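Local structure of aldehyde dehydrogenase (5KF0) at residues C180-P191 with A210-A221. The protein probably oxidises aldehydes to carboxylic acids with a nicotinamide cofactor, and is seen here with NADPH bound. Residues are numbered along the deposited sequence; the frame is centred on the assembly and turned at random.
Sequences CPFVLKPASRTP and AFSVLPAHRDGA. With NDP (NADPH dihydro-nicotinamide-adenine-dinucleotide phosphate), chain E.
Phe182 and Phe211 open a parallel pairing of strands 182-185 and 211-213, the two ends of a beta-alpha-beta unit whose crossover carries helix 192-202. The unit belongs to the Rossmann-like cofactor domain of aldehyde dehydrogenases and illustrates how parallel strands deliver nucleotide-binding groups at their C-terminal ends. The two phenylalanines point the same way, yet their rings do not stack: with chi1 at 67°, CG of Phe182 sits between backbone N and carbonyl carbon, and the ring swings until its face receives CB of Phe211, a CH-pi contact 3.8 Å from the ring centroid. On the sheet's other face, Val183 CG1 meets Leu214 CD1 beneath helix 48-60, which Leu214 touches through Ile51 and Ala54. Backbone bonds alternate between the strands, ending with Leu214 N on Leu184 O.

Beyond this ladder the two segments part around the cofactor's 2'-phosphate. Lys185 runs along the other segment, its CD against the CB of Ala221 at 3.7 Å, and then bends at chi3 and chi4. NZ of Lys185 thereby reaches Ala216 O, 2.9 Å away and nearly in line with its C=O bond, and also bonds to Pro186 O and to NADPH O2B, O3B and O2X, so ribose and phosphate are gripped together. Ser188 holds O2X twice, through its backbone N and through OG at 2.6 Å; a water joins that hydroxyl to Pro186 O and Ala216 N. On another side of the phosphate, one face of the Arg218 guanidinium receives C8A of the adenine, 3.5 Å above the guanidinium plane and over its centre. The phosphate probably offsets the positive charge gathered here. While NH2 of Arg218 spans O1X and the diphosphate oxygen O2A, its NE drives a nearly straight bond, 169° at the hydrogen, into O3X, which the Arg218 backbone N also donates to.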
ATOM      1  N   CYS A 180      11.037 -15.392 -13.269  1.00 12.78           N
ATOM      2  CA  CYS A 180      10.460 -16.164 -14.373  1.00 12.29           C
ATOM      3  C   CYS A 180      11.513 -16.492 -15.410  1.00 13.62           C
ATOM      4  O   CYS A 180      12.189 -15.572 -15.899  1.00 14.93           O
ATOM      5  CB  CYS A 180       9.354 -15.380 -15.069  1.00 11.23           C
ATOM      6  SG  CYS A 180       7.880 -15.107 -14.119  1.00 15.03           S
ATOM      7  N   PRO A 181      11.650 -17.754 -15.813  1.00 11.84           N
ATOM      8  CA  PRO A 181      12.358 -18.048 -17.063  1.00 12.28           C
ATOM      9  C   PRO A 181      11.592 -17.441 -18.230  1.00 11.15           C
ATOM     10  O   PRO A 181      10.362 -17.324 -18.197  1.00 13.97           O
ATOM     11  CB  PRO A 181      12.344 -19.583 -17.133  1.00 13.43           C
ATOM     12  CG  PRO A 181      11.878 -20.055 -15.764  1.00 14.07           C
ATOM     13  CD  PRO A 181      10.996 -18.950 -15.263  1.00 13.14           C
ATOM     14  N   PHE A 182      12.322 -17.057 -19.278  1.00 12.92           N
ATOM     15  CA  PHE A 182      11.651 -16.438 -20.416  1.00 10.18           C
ATOM     16  C   PHE A 182      12.367 -16.796 -21.711  1.00 11.35           C
ATOM     17  O   PHE A 182      13.566 -17.094 -21.727  1.00 12.84           O
ATOM     18  CB  PHE A 182      11.575 -14.907 -20.273  1.00  9.97           C
ATOM     19  CG  PHE A 182      12.914 -14.226 -20.339  1.00  9.69           C
ATOM     20  CD1 PHE A 182      13.456 -13.850 -21.569  1.00 11.72           C
ATOM     21  CD2 PHE A 182      13.637 -13.972 -19.174  1.00 11.04           C
ATOM     22  CE1 PHE A 182      14.698 -13.227 -21.641  1.00 13.30           C
ATOM     23  CE2 PHE A 182      14.886 -13.344 -19.230  1.00 11.11           C
ATOM     24  CZ  PHE A 182      15.421 -12.980 -20.466  1.00 11.31           C
ATOM     25  N   VAL A 183      11.619 -16.703 -22.807  1.00 11.18           N
ATOM     26  CA  VAL A 183      12.150 -16.828 -24.157  1.00 11.18           C
ATOM     27  C   VAL A 183      11.738 -15.563 -24.896  1.00 11.07           C
ATOM     28  O   VAL A 183      10.540 -15.286 -25.020  1.00 13.50           O
ATOM     29  CB  VAL A 183      11.616 -18.077 -24.881  1.00 11.55           C
ATOM     30  CG1 VAL A 183      12.283 -18.212 -26.262  1.00 11.28           C
ATOM     31  CG2 VAL A 183      11.866 -19.360 -24.043  1.00 12.41           C
ATOM     32  N   LEU A 184      12.721 -14.795 -25.367  1.00 10.03           N
ATOM     33  CA  LEU A 184      12.486 -13.521 -26.041  1.00 12.19           C
ATOM     34  C   LEU A 184      12.732 -13.676 -27.535  1.00 11.67           C
ATOM     35  O   LEU A 184      13.784 -14.176 -27.946  1.00 11.25           O
ATOM     36  CB  LEU A 184      13.407 -12.428 -25.481  1.00 11.13           C
ATOM     37  CG  LEU A 184      13.455 -11.100 -26.266  1.00 10.48           C
ATOM     38  CD1 LEU A 184      12.110 -10.370 -26.211  1.00 11.62           C
ATOM     39  CD2 LEU A 184      14.583 -10.188 -25.753  1.00 12.54           C
ATOM     40  N   LYS A 185      11.758 -13.257 -28.337  1.00 10.77           N
ATOM     41  CA  LYS A 185      11.916 -13.163 -29.786  1.00 12.55           C
ATOM     42  C   LYS A 185      11.976 -11.692 -30.163  1.00 12.83           C
ATOM     43  O   LYS A 185      10.939 -11.008 -30.155  1.00 11.53           O
ATOM     44  CB  LYS A 185      10.762 -13.847 -30.522  1.00 10.95           C
ATOM     45  CG  LYS A 185      11.058 -14.034 -32.018  1.00 11.54           C
ATOM     46  CD  LYS A 185       9.781 -14.130 -32.863  1.00 11.28           C
ATOM     47  CE  LYS A 185       9.251 -12.731 -33.200  1.00 14.31           C
ATOM     48  NZ  LYS A 185      10.240 -11.997 -34.072  1.00 11.81           N
ATOM     49  N   PRO A 186      13.142 -11.154 -30.484  1.00 12.14           N
ATOM     50  CA  PRO A 186      13.219  -9.762 -30.920  1.00 10.99           C
ATOM     51  C   PRO A 186      12.715  -9.632 -32.350  1.00 12.06           C
ATOM     52  O   PRO A 186      12.500 -10.621 -33.053  1.00 12.62           O
ATOM     53  CB  PRO A 186      14.721  -9.455 -30.831  1.00 11.09           C
ATOM     54  CG  PRO A 186      15.355 -10.788 -31.214  1.00 12.09           C
ATOM     55  CD  PRO A 186      14.442 -11.846 -30.596  1.00 12.07           C
ATOM     56  N   ALA A 187      12.552  -8.383 -32.779  1.00 10.81           N
ATOM     57  CA  ALA A 187      12.220  -8.126 -34.175  1.00 12.41           C
ATOM     58  C   ALA A 187      13.378  -8.535 -35.082  1.00 11.33           C
ATOM     59  O   ALA A 187      14.545  -8.245 -34.795  1.00 13.91           O
ATOM     60  CB  ALA A 187      11.900  -6.645 -34.385  1.00 12.10           C
ATOM     61  N   SER A 188      13.048  -9.215 -36.187  1.00 10.56           N
ATOM     62  CA  SER A 188      14.089  -9.725 -37.079  1.00 11.47           C
ATOM     63  C   SER A 188      14.861  -8.593 -37.737  1.00 13.34           C
ATOM     64  O   SER A 188      16.032  -8.772 -38.106  1.00 12.62           O
ATOM     65  CB  SER A 188      13.470 -10.631 -38.148  1.00 14.93           C
ATOM     66  OG  SER A 188      12.809 -11.742 -37.561  1.00 14.20           O
ATOM     67  N   ARG A 189      14.224  -7.433 -37.916  1.00 13.81           N
ATOM     68  CA  ARG A 189      14.930  -6.288 -38.480  1.00 13.91           C
ATOM     69  C   ARG A 189      15.938  -5.701 -37.502  1.00 13.75           C
ATOM     70  O   ARG A 189      16.872  -5.013 -37.941  1.00 13.95           O
ATOM     71  CB  ARG A 189      13.931  -5.204 -38.917  1.00 13.51           C
ATOM     72  CG  ARG A 189      13.237  -5.505 -40.267  1.00 15.55           C
ATOM     73  CD  ARG A 189      12.054  -4.567 -40.520  1.00 16.41           C
ATOM     74  NE  ARG A 189      10.968  -4.783 -39.564  1.00 16.07           N
ATOM     75  CZ  ARG A 189       9.854  -4.056 -39.488  1.00 18.68           C
ATOM     76  NH1 ARG A 189       9.641  -3.043 -40.318  1.00 19.84           N
ATOM     77  NH2 ARG A 189       8.952  -4.338 -38.570  1.00 18.28           N
ATOM     78  N   THR A 190      15.761  -5.935 -36.192  1.00 14.80           N
ATOM     79  CA  THR A 190      16.599  -5.326 -35.152  1.00 12.43           C
ATOM     80  C   THR A 190      16.894  -6.321 -34.032  1.00 13.08           C
ATOM     81  O   THR A 190      16.532  -6.088 -32.873  1.00 14.17           O
ATOM     82  CB  THR A 190      15.927  -4.077 -34.569  1.00 11.78           C
ATOM     83  OG1 THR A 190      14.674  -4.441 -33.959  1.00 14.00           O
ATOM     84  CG2 THR A 190      15.678  -3.003 -35.637  1.00 13.22           C
ATOM     85  N   PRO A 191      17.592  -7.425 -34.328  1.00 12.24           N
ATOM     86  CA  PRO A 191      17.883  -8.421 -33.283  1.00 13.61           C
ATOM     87  C   PRO A 191      19.152  -8.190 -32.474  1.00 14.05           C
ATOM     88  O   PRO A 191      19.297  -8.816 -31.413  1.00 16.06           O
ATOM     89  CB  PRO A 191      18.012  -9.720 -34.090  1.00 14.55           C
ATOM     90  CG  PRO A 191      18.709  -9.252 -35.354  1.00 13.96           C
ATOM     91  CD  PRO A 191      18.109  -7.860 -35.641  1.00 12.62           C
ATOM     92  N   ALA A 210      17.127 -20.238 -17.664  1.00 13.18           N
ATOM     93  CA  ALA A 210      16.519 -18.977 -17.247  1.00 13.34           C
ATOM     94  C   ALA A 210      16.173 -18.099 -18.438  1.00 13.91           C
ATOM     95  O   ALA A 210      15.171 -17.375 -18.398  1.00 12.78           O
ATOM     96  CB  ALA A 210      17.455 -18.215 -16.303  1.00 14.11           C
ATOM     97  N   PHE A 211      16.968 -18.139 -19.503  1.00 12.18           N
ATOM     98  CA  PHE A 211      16.636 -17.296 -20.641  1.00 11.86           C
ATOM     99  C   PHE A 211      17.098 -17.923 -21.944  1.00 14.25           C
ATOM    100  O   PHE A 211      18.079 -18.671 -21.991  1.00 13.88           O
ATOM    101  CB  PHE A 211      17.238 -15.891 -20.492  1.00 12.34           C
ATOM    102  CG  PHE A 211      18.727 -15.833 -20.696  1.00 13.55           C
ATOM    103  CD1 PHE A 211      19.251 -15.497 -21.934  1.00 14.73           C
ATOM    104  CD2 PHE A 211      19.604 -16.083 -19.641  1.00 13.31           C
ATOM    105  CE1 PHE A 211      20.625 -15.429 -22.128  1.00 12.40           C
ATOM    106  CE2 PHE A 211      20.989 -16.004 -19.821  1.00 12.49           C
ATOM    107  CZ  PHE A 211      21.496 -15.671 -21.069  1.00 14.61           C
ATOM    108  N   SER A 212      16.347 -17.622 -22.998  1.00 11.96           N
ATOM    109  CA  SER A 212      16.780 -17.786 -24.373  1.00 11.55           C
ATOM    110  C   SER A 212      16.406 -16.521 -25.127  1.00 13.19           C
ATOM    111  O   SER A 212      15.374 -15.905 -24.847  1.00 14.51           O
ATOM    112  CB  SER A 212      16.135 -19.020 -25.040  1.00 11.65           C
ATOM    113  OG  SER A 212      16.570 -20.225 -24.416  1.00 13.21           O
ATOM    114  N   VAL A 213      17.248 -16.127 -26.082  1.00 11.58           N
ATOM    115  CA  VAL A 213      16.941 -15.007 -26.973  1.00  9.52           C
ATOM    116  C   VAL A 213      17.105 -15.545 -28.392  1.00  9.86           C
ATOM    117  O   VAL A 213      18.220 -15.877 -28.815  1.00 11.87           O
ATOM    118  CB  VAL A 213      17.835 -13.782 -26.718  1.00 14.23           C
ATOM    119  CG1 VAL A 213      17.512 -12.666 -27.723  1.00 12.50           C
ATOM    120  CG2 VAL A 213      17.642 -13.272 -25.275  1.00 12.44           C
ATOM    121  N   LEU A 214      15.995 -15.663 -29.112  1.00 10.96           N
ATOM    122  CA  LEU A 214      15.943 -16.420 -30.362  1.00 11.80           C
ATOM    123  C   LEU A 214      15.384 -15.558 -31.483  1.00 11.40           C
ATOM    124  O   LEU A 214      14.157 -15.329 -31.530  1.00 12.88           O
ATOM    125  CB  LEU A 214      15.085 -17.674 -30.198  1.00 12.19           C
ATOM    126  CG  LEU A 214      15.517 -18.692 -29.143  1.00 11.90           C
ATOM    127  CD1 LEU A 214      14.545 -19.865 -29.138  1.00 13.60           C
ATOM    128  CD2 LEU A 214      16.931 -19.179 -29.400  1.00 13.62           C
ATOM    129  N   PRO A 215      16.212 -15.088 -32.405  1.00 11.61           N
ATOM    130  CA  PRO A 215      15.675 -14.430 -33.600  1.00 13.30           C
ATOM    131  C   PRO A 215      14.873 -15.427 -34.422  1.00 14.54           C
ATOM    132  O   PRO A 215      15.286 -16.571 -34.608  1.00 14.10           O
ATOM    133  CB  PRO A 215      16.931 -13.961 -34.346  1.00 12.64           C
ATOM    134  CG  PRO A 215      18.045 -13.987 -33.308  1.00 16.54           C
ATOM    135  CD  PRO A 215      17.684 -15.121 -32.393  1.00 12.61           C
ATOM    136  N   ALA A 216      13.714 -14.986 -34.904  1.00 13.77           N
ATOM    137  CA  ALA A 216      12.852 -15.821 -35.730  1.00 13.54           C
ATOM    138  C   ALA A 216      11.854 -14.913 -36.424  1.00 14.19           C
ATOM    139  O   ALA A 216      11.342 -13.973 -35.809  1.00 14.54           O
ATOM    140  CB  ALA A 216      12.109 -16.878 -34.898  1.00 14.73           C
ATOM    141  N   HIS A 217      11.604 -15.176 -37.703  1.00 13.91           N
ATOM    142  CA  HIS A 217      10.587 -14.421 -38.425  1.00 13.42           C
ATOM    143  C   HIS A 217       9.191 -14.789 -37.936  1.00 14.60           C
ATOM    144  O   HIS A 217       8.951 -15.902 -37.462  1.00 14.67           O
ATOM    145  CB  HIS A 217      10.691 -14.690 -39.927  1.00 13.38           C
ATOM    146  CG  HIS A 217      11.988 -14.257 -40.533  1.00 14.67           C
ATOM    147  ND1 HIS A 217      12.303 -12.933 -40.747  1.00 17.28           N
ATOM    148  CD2 HIS A 217      13.039 -14.975 -41.000  1.00 15.80           C
ATOM    149  CE1 HIS A 217      13.499 -12.851 -41.305  1.00 15.87           C
ATOM    150  NE2 HIS A 217      13.966 -14.075 -41.475  1.00 15.86           N
ATOM    151  N   ARG A 218       8.255 -13.844 -38.087  1.00 14.05           N
ATOM    152  CA  ARG A 218       6.874 -14.079 -37.668  1.00 13.91           C
ATOM    153  C   ARG A 218       6.317 -15.390 -38.219  1.00 17.72           C
ATOM    154  O   ARG A 218       5.584 -16.100 -37.520  1.00 16.49           O
ATOM    155  CB  ARG A 218       5.994 -12.905 -38.095  1.00 14.23           C
ATOM    156  CG  ARG A 218       6.079 -12.525 -39.575  1.00 14.58           C
ATOM    157  CD  ARG A 218       5.417 -11.172 -39.789  1.00 17.61           C
ATOM    158  NE  ARG A 218       6.195 -10.107 -39.158  1.00 17.12           N
ATOM    159  CZ  ARG A 218       5.745  -8.877 -38.921  1.00 15.74           C
ATOM    160  NH1 ARG A 218       4.503  -8.538 -39.253  1.00 18.14           N
ATOM    161  NH2 ARG A 218       6.537  -7.986 -38.353  1.00 14.02           N
ATOM    162  N   ASP A 219       6.642 -15.728 -39.473  1.00 17.51           N
ATOM    163  CA  ASP A 219       6.095 -16.940 -40.071  1.00 19.13           C
ATOM    164  C   ASP A 219       6.674 -18.219 -39.474  1.00 23.61           C
ATOM    165  O   ASP A 219       6.112 -19.294 -39.709  1.00 20.23           O
ATOM    166  CB  ASP A 219       6.318 -16.914 -41.584  1.00 24.55           C
ATOM    167  CG  ASP A 219       7.571 -16.152 -41.965  1.00 46.40           C
ATOM    168  OD1 ASP A 219       7.500 -14.907 -42.113  1.00 48.09           O
ATOM    169  OD2 ASP A 219       8.632 -16.794 -42.094  1.00 58.38           O
ATOM    170  N   GLY A 220       7.760 -18.135 -38.705  1.00 17.23           N
ATOM    171  CA  GLY A 220       8.288 -19.304 -38.029  1.00 14.68           C
ATOM    172  C   GLY A 220       8.129 -19.244 -36.519  1.00 18.20           C
ATOM    173  O   GLY A 220       8.781 -19.996 -35.790  1.00 16.75           O
ATOM    174  N   ALA A 221       7.248 -18.364 -36.038  1.00 14.13           N
ATOM    175  CA  ALA A 221       7.190 -18.032 -34.620  1.00 13.64           C
ATOM    176  C   ALA A 221       5.893 -18.471 -33.949  1.00 14.39           C
ATOM    177  O   ALA A 221       5.549 -17.932 -32.899  1.00 13.70           O
ATOM    178  CB  ALA A 221       7.388 -16.526 -34.423  1.00 15.20           C
TER
HETATM  179  PA  NDP E 501       5.019  -5.735 -35.699  1.00 13.08           P
HETATM  180  O1A NDP E 501       3.661  -6.029 -35.156  1.00 14.00           O
HETATM  181  O2A NDP E 501       5.061  -5.764 -37.228  1.00 14.28           O
HETATM  182  O5B NDP E 501       6.120  -6.734 -35.138  1.00 13.03           O
HETATM  183  C5B NDP E 501       6.349  -6.736 -33.706  1.00 12.93           C
HETATM  184  C4B NDP E 501       6.937  -8.065 -33.312  1.00 10.86           C
HETATM  185  O4B NDP E 501       5.942  -9.101 -33.479  1.00 13.69           O
HETATM  186  C3B NDP E 501       8.148  -8.509 -34.143  1.00 10.47           C
HETATM  187  O3B NDP E 501       9.060  -9.244 -33.331  1.00 10.86           O
HETATM  188  C2B NDP E 501       7.497  -9.441 -35.165  1.00 11.91           C
HETATM  189  O2B NDP E 501       8.384 -10.426 -35.733  1.00 13.15           O
HETATM  190  C1B NDP E 501       6.500 -10.138 -34.257  1.00 12.76           C
HETATM  191  N9A NDP E 501       5.425 -10.829 -34.958  1.00 12.69           N
HETATM  192  C8A NDP E 501       4.622 -10.364 -35.965  1.00 10.07           C
HETATM  193  N7A NDP E 501       3.699 -11.217 -36.345  1.00 11.52           N
HETATM  194  C5A NDP E 501       3.914 -12.318 -35.533  1.00 12.37           C
HETATM  195  C6A NDP E 501       3.263 -13.563 -35.425  1.00 13.62           C
HETATM  196  N6A NDP E 501       2.236 -13.940 -36.197  1.00 14.09           N
HETATM  197  N1A NDP E 501       3.719 -14.430 -34.492  1.00 13.99           N
HETATM  198  C2A NDP E 501       4.758 -14.075 -33.733  1.00 15.50           C
HETATM  199  N3A NDP E 501       5.455 -12.935 -33.746  1.00 14.88           N
HETATM  200  C4A NDP E 501       4.978 -12.095 -34.675  1.00 14.45           C
HETATM  201  O3  NDP E 501       5.487  -4.311 -35.174  1.00 11.94           O
HETATM  202  PN  NDP E 501       6.762  -3.409 -35.480  1.00 12.16           P
HETATM  203  O1N NDP E 501       8.000  -4.171 -35.178  1.00 12.78           O
HETATM  204  O2N NDP E 501       6.618  -2.904 -36.893  1.00 13.95           O
HETATM  205  O5D NDP E 501       6.651  -2.205 -34.454  1.00 11.63           O
HETATM  206  C5D NDP E 501       5.780  -1.072 -34.607  1.00 12.69           C
HETATM  207  C4D NDP E 501       4.517  -1.317 -33.819  1.00 11.63           C
HETATM  208  O4D NDP E 501       4.841  -1.536 -32.420  1.00 12.76           O
HETATM  209  C3D NDP E 501       3.557  -0.126 -33.862  1.00 12.58           C
HETATM  210  O3D NDP E 501       2.199  -0.518 -34.026  1.00 12.52           O
HETATM  211  C2D NDP E 501       3.811   0.542 -32.512  1.00 16.64           C
HETATM  212  O2D NDP E 501       2.774   1.381 -32.015  1.00 12.42           O
HETATM  213  C1D NDP E 501       4.047  -0.674 -31.627  1.00 13.86           C
HETATM  214  N1N NDP E 501       4.762  -0.242 -30.433  1.00 12.93           N
HETATM  215  C2N NDP E 501       4.201  -0.348 -29.182  1.00 11.79           C
HETATM  216  C3N NDP E 501       4.767   0.188 -28.083  1.00 10.72           C
HETATM  217  C7N NDP E 501       4.201  -0.003 -26.720  1.00 12.75           C
HETATM  218  O7N NDP E 501       4.991  -0.064 -25.767  1.00 11.66           O
HETATM  219  N7N NDP E 501       2.879  -0.033 -26.565  1.00 10.98           N
HETATM  220  C4N NDP E 501       5.984   1.033 -28.212  1.00 12.96           C
HETATM  221  C5N NDP E 501       6.665   0.798 -29.517  1.00 12.19           C
HETATM  222  C6N NDP E 501       6.027   0.258 -30.539  1.00 13.77           C
HETATM  223  P2B NDP E 501       9.287 -10.091 -37.061  1.00 13.72           P
HETATM  224  O1X NDP E 501       9.153  -8.644 -37.353  1.00 14.08           O
HETATM  225  O2X NDP E 501      10.650 -10.584 -36.673  1.00 12.20           O
HETATM  226  O3X NDP E 501       8.740 -10.958 -38.175  1.00 14.73           O
HETATM  227  O   HOH W   1      14.838 -15.380 -16.107  1.00 25.33           O
HETATM  228  O   HOH W   2      13.830 -12.113 -34.929  1.00 14.56           O